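Local coordinates for competence damage-inducible protein A (Klebsiella pneumoniae subsp. pneumoniae MGH 78578, PDB 5V01) that is of unknown function but belongs to the CinA family, some of whose members are nicotinamide mononucleotide deamidases, at residues S38-N43 against T152-A157; G123-T128 against T141-F146. All coordinates share one frame; numbering follows the deposited sequence.

In the fold
The chain runs from helix 15-29 through strand 33-37 into the loop 38-43, the first half of contact 1. It then adds strands 58-64 and 107-113 and reaches loop 123-128, the first half of contact 2. Strands 128-135 and 138-145 follow as a hairpin, and contact 2 closes its open end. A few residues later helix 150-169 brings 152-157 back to 38-43. Contact 1 thus closes a long loop that contains all of contact 2. The two touch directly: Phe-146 packs on Lys-156 and Ala-157, and Val-153 meets Gly-127. Together they tie the loop after strand 33-37, the last helix and the edge hairpin.

Contact 1. Residues S38-N43 against T152-A157; sequences SCTGGN and TVVAKA
The backbone oxygen of Thr-40 is held by two N-H groups of Asn-43. Asn-43 N closes the type I' turn from Thr-40 to Asn-43, lying 3.0 Å from Thr-40 O. The side-chain nitrogen Asn-43 ND2 adds a bond of 2.9 Å to the same Thr-40 O. The two donors come from opposite faces of the carbonyl plane. The side-chain bond is bent, with 141° at the hydrogen.

Val-154 of helix 150-169 points at the loop, one methyl on this turn and the other on the residue before it. With CG1 anti to the backbone N (chi1 167°), CG2 falls beside that N, and each branch finds its own target. Val-154 CG1 lies 3.5 Å from Asn-43 ND2 and also meets Thr-40 O. Val-154 CG2 sits 3.6 Å from Cys-39 O. The side chains of Asn-43 and Val-154 cross at about a right angle.

One helical turn on, the methyl Ala-157 CB meets Thr-40 CG2 end to end at 3.8 Å. The hydroxyl Thr-40 OG1 takes no part in this methyl contact. Val-158 extends the apolar surface of the helix toward both Thr-40 and Asn-43. Asn-43 also packs on Ala-46 of the second subunit, so the contact lies beside the dimer interface.

The loop joins strand 33-37 to helix 43-50, with Gly-42 at the N-cap position of that helix. No hydrogen bond crosses between the two segments. Thr-40 O is bonded within the loop, and the hydroxyls of Thr-40 and Ser-38 bond to Glu-37 and Lys-70. What the loop offers the helix is one methyl, two carbonyl oxygens and an amide that already donates to Thr-40 O. The chemistry therefore implies a join made by van der Waals packing, with the polar bonds serving to fix the shape of the loop.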
ATOM      1  N   SER A  38      -4.249   7.253   1.115  1.00 13.07           N
ATOM      2  CA  SER A  38      -4.232   8.098  -0.061  1.00 13.86           C
ATOM      3  C   SER A  38      -2.873   8.820  -0.085  1.00 13.88           C
ATOM      4  O   SER A  38      -1.899   8.265  -0.589  1.00 14.22           O
ATOM      5  CB  SER A  38      -5.467   8.992  -0.044  1.00 16.40           C
ATOM      6  OG  SER A  38      -5.547   9.800  -1.198  1.00 19.11           O
ATOM      7  N   CYS A  39      -2.774   9.988   0.550  1.00 14.94           N
ATOM      8  CA  CYS A  39      -1.548  10.787   0.547  1.00 16.14           C
ATOM      9  C   CYS A  39      -0.323  10.064   1.104  1.00 13.83           C
ATOM     10  O   CYS A  39       0.795  10.319   0.654  1.00 17.10           O
ATOM     11  CB  CYS A  39      -1.729  12.111   1.307  1.00 20.02           C
ATOM     12  SG  CYS A  39      -2.086  11.968   3.075  1.00 22.57           S
ATOM     13  N   THR A  40      -0.516   9.169   2.077  1.00 12.61           N
ATOM     14  CA  THR A  40       0.623   8.457   2.646  1.00 11.87           C
ATOM     15  C   THR A  40       1.169   7.347   1.726  1.00 11.29           C
ATOM     16  O   THR A  40       2.221   6.778   2.017  1.00 12.12           O
ATOM     17  CB  THR A  40       0.353   7.919   4.077  1.00 12.53           C
ATOM     18  OG1 THR A  40      -0.778   7.058   4.090  1.00 12.72           O
ATOM     19  CG2 THR A  40       0.160   9.046   5.086  1.00 14.04           C
ATOM     20  N   GLY A  41       0.431   7.025   0.657  1.00 11.51           N
ATOM     21  CA  GLY A  41       1.038   6.361  -0.496  1.00 11.76           C
ATOM     22  C   GLY A  41       1.355   4.886  -0.380  1.00 10.46           C
ATOM     23  O   GLY A  41       1.948   4.338  -1.306  1.00 11.97           O
ATOM     24  N   GLY A  42       0.982   4.246   0.735  1.00 10.14           N
ATOM     25  CA  GLY A  42       1.424   2.882   1.007  1.00 10.10           C
ATOM     26  C   GLY A  42       2.494   2.786   2.076  1.00  9.54           C
ATOM     27  O   GLY A  42       2.875   1.688   2.452  1.00  9.99           O
ATOM     28  N   ASN A  43       2.969   3.935   2.579  1.00  9.49           N
ATOM     29  CA  ASN A  43       3.980   3.909   3.649  1.00 10.08           C
ATOM     30  C   ASN A  43       3.458   3.356   4.968  1.00  9.77           C
ATOM     31  O   ASN A  43       4.219   2.808   5.764  1.00 11.03           O
ATOM     32  CB  ASN A  43       4.579   5.296   3.843  1.00 11.23           C
ATOM     33  CG  ASN A  43       5.487   5.683   2.719  1.00 11.38           C
ATOM     34  OD1 ASN A  43       6.532   5.084   2.559  1.00 14.45           O
ATOM     35  ND2 ASN A  43       5.067   6.645   1.900  1.00 13.17           N
ATOM     36  N   THR A 152       8.131  14.598   4.775  1.00 20.95           N
ATOM     37  CA  THR A 152       8.047  14.752   6.229  1.00 21.26           C
ATOM     38  C   THR A 152       6.615  14.575   6.757  1.00 19.09           C
ATOM     39  O   THR A 152       6.378  13.853   7.749  1.00 19.13           O
ATOM     40  CB  THR A 152       8.636  16.121   6.656  1.00 22.28           C
ATOM     41  OG1 THR A 152      10.024  16.148   6.313  1.00 26.15           O
ATOM     42  CG2 THR A 152       8.463  16.369   8.130  1.00 24.34           C
ATOM     43  N   VAL A 153       5.661  15.230   6.098  1.00 17.56           N
ATOM     44  CA  VAL A 153       4.254  15.098   6.476  1.00 16.47           C
ATOM     45  C   VAL A 153       3.838  13.621   6.410  1.00 14.85           C
ATOM     46  O   VAL A 153       3.182  13.104   7.330  1.00 14.56           O
ATOM     47  CB  VAL A 153       3.294  15.990   5.630  1.00 17.10           C
ATOM     48  CG1 VAL A 153       1.838  15.652   5.893  1.00 18.29           C
ATOM     49  CG2 VAL A 153       3.547  17.470   5.899  1.00 19.15           C
ATOM     50  N   VAL A 154       4.203  12.943   5.328  1.00 15.10           N
ATOM     51  CA  VAL A 154       3.854  11.532   5.202  1.00 14.62           C
ATOM     52  C   VAL A 154       4.423  10.705   6.363  1.00 15.18           C
ATOM     53  O   VAL A 154       3.722   9.887   6.960  1.00 13.77           O
ATOM     54  CB  VAL A 154       4.286  10.986   3.812  1.00 14.88           C
ATOM     55  CG1 VAL A 154       4.243   9.472   3.760  1.00 16.26           C
ATOM     56  CG2 VAL A 154       3.427  11.589   2.701  1.00 15.29           C
ATOM     57  N   ALA A 155       5.702  10.899   6.672  1.00 14.42           N
ATOM     58  CA  ALA A 155       6.348  10.111   7.729  1.00 15.38           C
ATOM     59  C   ALA A 155       5.678  10.405   9.086  1.00 14.61           C
ATOM     60  O   ALA A 155       5.413   9.497   9.866  1.00 14.75           O
ATOM     61  CB  ALA A 155       7.841  10.403   7.788  1.00 17.49           C
ATOM     62  N   LYS A 156       5.389  11.680   9.340  1.00 14.01           N
ATOM     63  CA  LYS A 156       4.692  12.062  10.580  1.00 15.97           C
ATOM     64  C   LYS A 156       3.305  11.448  10.683  1.00 14.88           C
ATOM     65  O   LYS A 156       2.869  11.040  11.758  1.00 14.28           O
ATOM     66  CB  LYS A 156       4.595  13.578  10.685  1.00 17.54           C
ATOM     67  CG  LYS A 156       5.921  14.260  11.015  1.00 20.99           C
ATOM     68  CD  LYS A 156       5.767  15.770  10.982  1.00 22.18           C
ATOM     69  CE  LYS A 156       7.026  16.471  11.475  1.00 24.60           C
ATOM     70  NZ  LYS A 156       6.881  17.944  11.396  1.00 29.62           N
ATOM     71  N   ALA A 157       2.594  11.415   9.563  1.00 12.62           N
ATOM     72  CA  ALA A 157       1.236  10.890   9.558  1.00 12.47           C
ATOM     73  C   ALA A 157       1.221   9.387   9.793  1.00 12.63           C
ATOM     74  O   ALA A 157       0.407   8.871  10.536  1.00 12.49           O
ATOM     75  CB  ALA A 157       0.558  11.217   8.235  1.00 12.77           C
TER

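Contact 2. Residues G123-T128 against T141-F146; sequences GTPAGT and TKRMCF
Thr-128 has CG2 anti to its own backbone N and OG1 beside that N (chi1 -55°), while Arg-143 runs out extended from CG to NE. These torsions bring the methyl over one face of the guanidinium, with Thr-128 CG2 3.4 Å from Arg-143 NE. Pro-125 CD lies at the edge of the same group, 4.0 Å from Arg-143 NH2. Arg-143 has a second conformer, so this packing describes one of two conformers.

The hydroxyl turns back to its own loop. Thr-128 OG1 donates to Pro-125 O at 2.7 Å. Thr-128 N reaches the same oxygen from the same face, closing a type II turn from Pro-125 to Thr-128. Gly-127 takes the third place of that turn, with positive phi.

Across the contact, Phe-146 N donates to Gly-127 O at 2.9 Å, with a fairly straight 163° at the hydrogen. The donor nevertheless stands well above the carbonyl plane of Gly-127, off the lone pairs. A CA-H...O contact joins Thr-128 CA to Met-144 O at 3.3 Å. Another joins Gly-127 CA to Phe-146 O.

Thr-128 and Cys-145 form an antiparallel non-hydrogen-bonded pair. This is the open end of a beta hairpin, whose strands 128-135 and 138-145 form one edge of the mixed sheet within the chain.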
ATOM      1  N   GLY A 123      -9.233  25.568   0.154  1.00 40.72           N
ATOM      2  CA  GLY A 123      -8.409  26.336   1.095  1.00 38.69           C
ATOM      3  C   GLY A 123      -7.828  25.563   2.271  1.00 38.03           C
ATOM      4  O   GLY A 123      -7.154  26.154   3.114  1.00 41.45           O
ATOM      5  N   THR A 124      -8.064  24.250   2.336  1.00 38.15           N
ATOM      6  CA  THR A 124      -7.489  23.429   3.403  1.00 34.40           C
ATOM      7  C   THR A 124      -5.955  23.504   3.308  1.00 31.91           C
ATOM      8  O   THR A 124      -5.397  23.233   2.237  1.00 30.48           O
ATOM      9  CB  THR A 124      -7.958  21.962   3.312  1.00 33.59           C
ATOM     10  OG1 THR A 124      -9.385  21.903   3.407  1.00 32.96           O
ATOM     11  CG2 THR A 124      -7.357  21.118   4.438  1.00 35.32           C
ATOM     12  N   PRO A 125      -5.273  23.887   4.409  1.00 32.57           N
ATOM     13  CA  PRO A 125      -3.813  24.029   4.356  1.00 33.86           C
ATOM     14  C   PRO A 125      -3.070  22.732   4.060  1.00 30.34           C
ATOM     15  O   PRO A 125      -3.490  21.655   4.514  1.00 30.15           O
ATOM     16  CB  PRO A 125      -3.445  24.497   5.769  1.00 33.37           C
ATOM     17  CG  PRO A 125      -4.699  25.012   6.363  1.00 36.75           C
ATOM     18  CD  PRO A 125      -5.801  24.226   5.747  1.00 34.72           C
ATOM     19  N   ALA A 126      -1.972  22.842   3.312  1.00 34.25           N
ATOM     20  CA  ALA A 126      -1.025  21.738   3.153  1.00 31.11           C
ATOM     21  C   ALA A 126      -0.593  21.272   4.536  1.00 27.42           C
ATOM     22  O   ALA A 126      -0.373  22.082   5.429  1.00 31.20           O
ATOM     23  CB  ALA A 126       0.189  22.172   2.340  1.00 37.39           C
ATOM     24  N   GLY A 127      -0.522  19.963   4.709  1.00 25.47           N
ATOM     25  CA  GLY A 127      -0.186  19.377   5.994  1.00 24.97           C
ATOM     26  C   GLY A 127      -1.388  18.870   6.776  1.00 21.23           C
ATOM     27  O   GLY A 127      -1.219  18.177   7.782  1.00 22.73           O
ATOM     28  N   THR A 128      -2.596  19.197   6.325  1.00 20.98           N
ATOM     29  CA  THR A 128      -3.811  18.738   6.976  1.00 19.96           C
ATOM     30  C   THR A 128      -4.084  17.281   6.629  1.00 18.02           C
ATOM     31  O   THR A 128      -4.168  16.931   5.459  1.00 18.21           O
ATOM     32  CB  THR A 128      -5.028  19.549   6.540  1.00 21.15           C
ATOM     33  OG1 THR A 128      -4.794  20.952   6.755  1.00 24.35           O
ATOM     34  CG2 THR A 128      -6.279  19.103   7.310  1.00 23.40           C
ATOM     35  N   THR A 141     -12.298   9.568  14.781  1.00 16.10           N
ATOM     36  CA  THR A 141     -11.561  10.330  13.794  1.00 16.43           C
ATOM     37  C   THR A 141     -10.758  11.441  14.439  1.00 16.48           C
ATOM     38  O   THR A 141     -11.049  11.870  15.556  1.00 19.33           O
ATOM     39  CB  THR A 141     -12.497  10.957  12.749  1.00 16.54           C
ATOM     40  OG1 THR A 141     -13.362  11.898  13.423  1.00 21.79           O
ATOM     41  CG2 THR A 141     -13.293   9.879  12.035  1.00 18.99           C
ATOM     42  N   LYS A 142      -9.765  11.928  13.710  1.00 15.00           N
ATOM     43  CA  LYS A 142      -8.920  13.026  14.168  1.00 16.05           C
ATOM     44  C   LYS A 142      -8.332  13.769  12.999  1.00 15.80           C
ATOM     45  O   LYS A 142      -7.833  13.147  12.060  1.00 15.39           O
ATOM     46  CB  LYS A 142      -7.768  12.496  15.033  1.00 17.99           C
ATOM     47  CG  LYS A 142      -6.781  13.539  15.548  1.00 20.01           C
ATOM     48  CD  LYS A 142      -7.315  14.205  16.798  1.00 24.54           C
ATOM     49  CE  LYS A 142      -6.232  14.974  17.526  1.00 28.74           C
ATOM     50  NZ  LYS A 142      -6.210  16.399  17.119  1.00 39.79           N
ATOM     51  N   ARG A 143      -8.390  15.097  13.056  0.50 16.37           N
ATOM     52  CA  ARG A 143      -7.721  15.977  12.101  0.50 17.09           C
ATOM     53  C   ARG A 143      -6.431  16.486  12.717  0.50 17.87           C
ATOM     54  O   ARG A 143      -6.437  16.982  13.849  0.50 21.70           O
ATOM     55  CB  ARG A 143      -8.620  17.162  11.761  0.50 18.26           C
ATOM     56  CG  ARG A 143      -8.019  18.164  10.788  0.50 21.32           C
ATOM     57  CD  ARG A 143      -8.951  19.360  10.593  0.50 24.95           C
ATOM     58  NE  ARG A 143      -8.469  20.301   9.584  0.50 28.14           N
ATOM     59  CZ  ARG A 143      -7.519  21.213   9.795  0.50 29.58           C
ATOM     60  NH1 ARG A 143      -6.947  21.306  10.990  0.50 29.67           N
ATOM     61  NH2 ARG A 143      -7.140  22.033   8.810  0.50 28.44           N
ATOM     62  N   MET A 144      -5.336  16.356  11.971  1.00 17.21           N
ATOM     63  CA  MET A 144      -4.013  16.863  12.387  1.00 17.48           C
ATOM     64  C   MET A 144      -3.499  17.837  11.335  1.00 20.43           C
ATOM     65  O   MET A 144      -3.904  17.762  10.171  1.00 20.77           O
ATOM     66  CB  MET A 144      -3.005  15.715  12.550  1.00 18.33           C
ATOM     67  CG  MET A 144      -3.343  14.713  13.639  1.00 20.43           C
ATOM     68  SD  MET A 144      -3.240  15.437  15.272  1.00 23.77           S
ATOM     69  CE  MET A 144      -1.470  15.586  15.514  1.00 27.97           C
ATOM     70  N   CYS A 145      -2.650  18.793  11.723  0.50 23.89           N
ATOM     71  CA  CYS A 145      -1.917  19.617  10.733  0.50 26.86           C
ATOM     72  C   CYS A 145      -0.423  19.533  11.025  0.50 25.84           C
ATOM     73  O   CYS A 145       0.067  20.134  11.978  0.50 32.77           O
ATOM     74  CB  CYS A 145      -2.401  21.078  10.680  0.50 30.27           C
ATOM     75  SG  CYS A 145      -2.069  21.940   9.103  0.50 35.03           S
ATOM     76  N   PHE A 146       0.287  18.789  10.178  1.00 23.09           N
ATOM     77  CA  PHE A 146       1.719  18.505  10.325  1.00 22.78           C
ATOM     78  C   PHE A 146       2.546  19.501   9.545  1.00 26.26           C
ATOM     79  O   PHE A 146       2.156  19.932   8.453  1.00 28.60           O
ATOM     80  CB  PHE A 146       2.041  17.107   9.796  1.00 22.35           C
ATOM     81  CG  PHE A 146       1.324  16.003  10.511  1.00 19.69           C
ATOM     82  CD1 PHE A 146       1.653  15.658  11.814  1.00 19.99           C
ATOM     83  CD2 PHE A 146       0.335  15.287   9.870  1.00 17.58           C
ATOM     84  CE1 PHE A 146       0.992  14.624  12.463  1.00 19.45           C
ATOM     85  CE2 PHE A 146      -0.331  14.257  10.507  1.00 18.00           C
ATOM     86  CZ  PHE A 146      -0.000  13.916  11.810  1.00 16.99           C
TER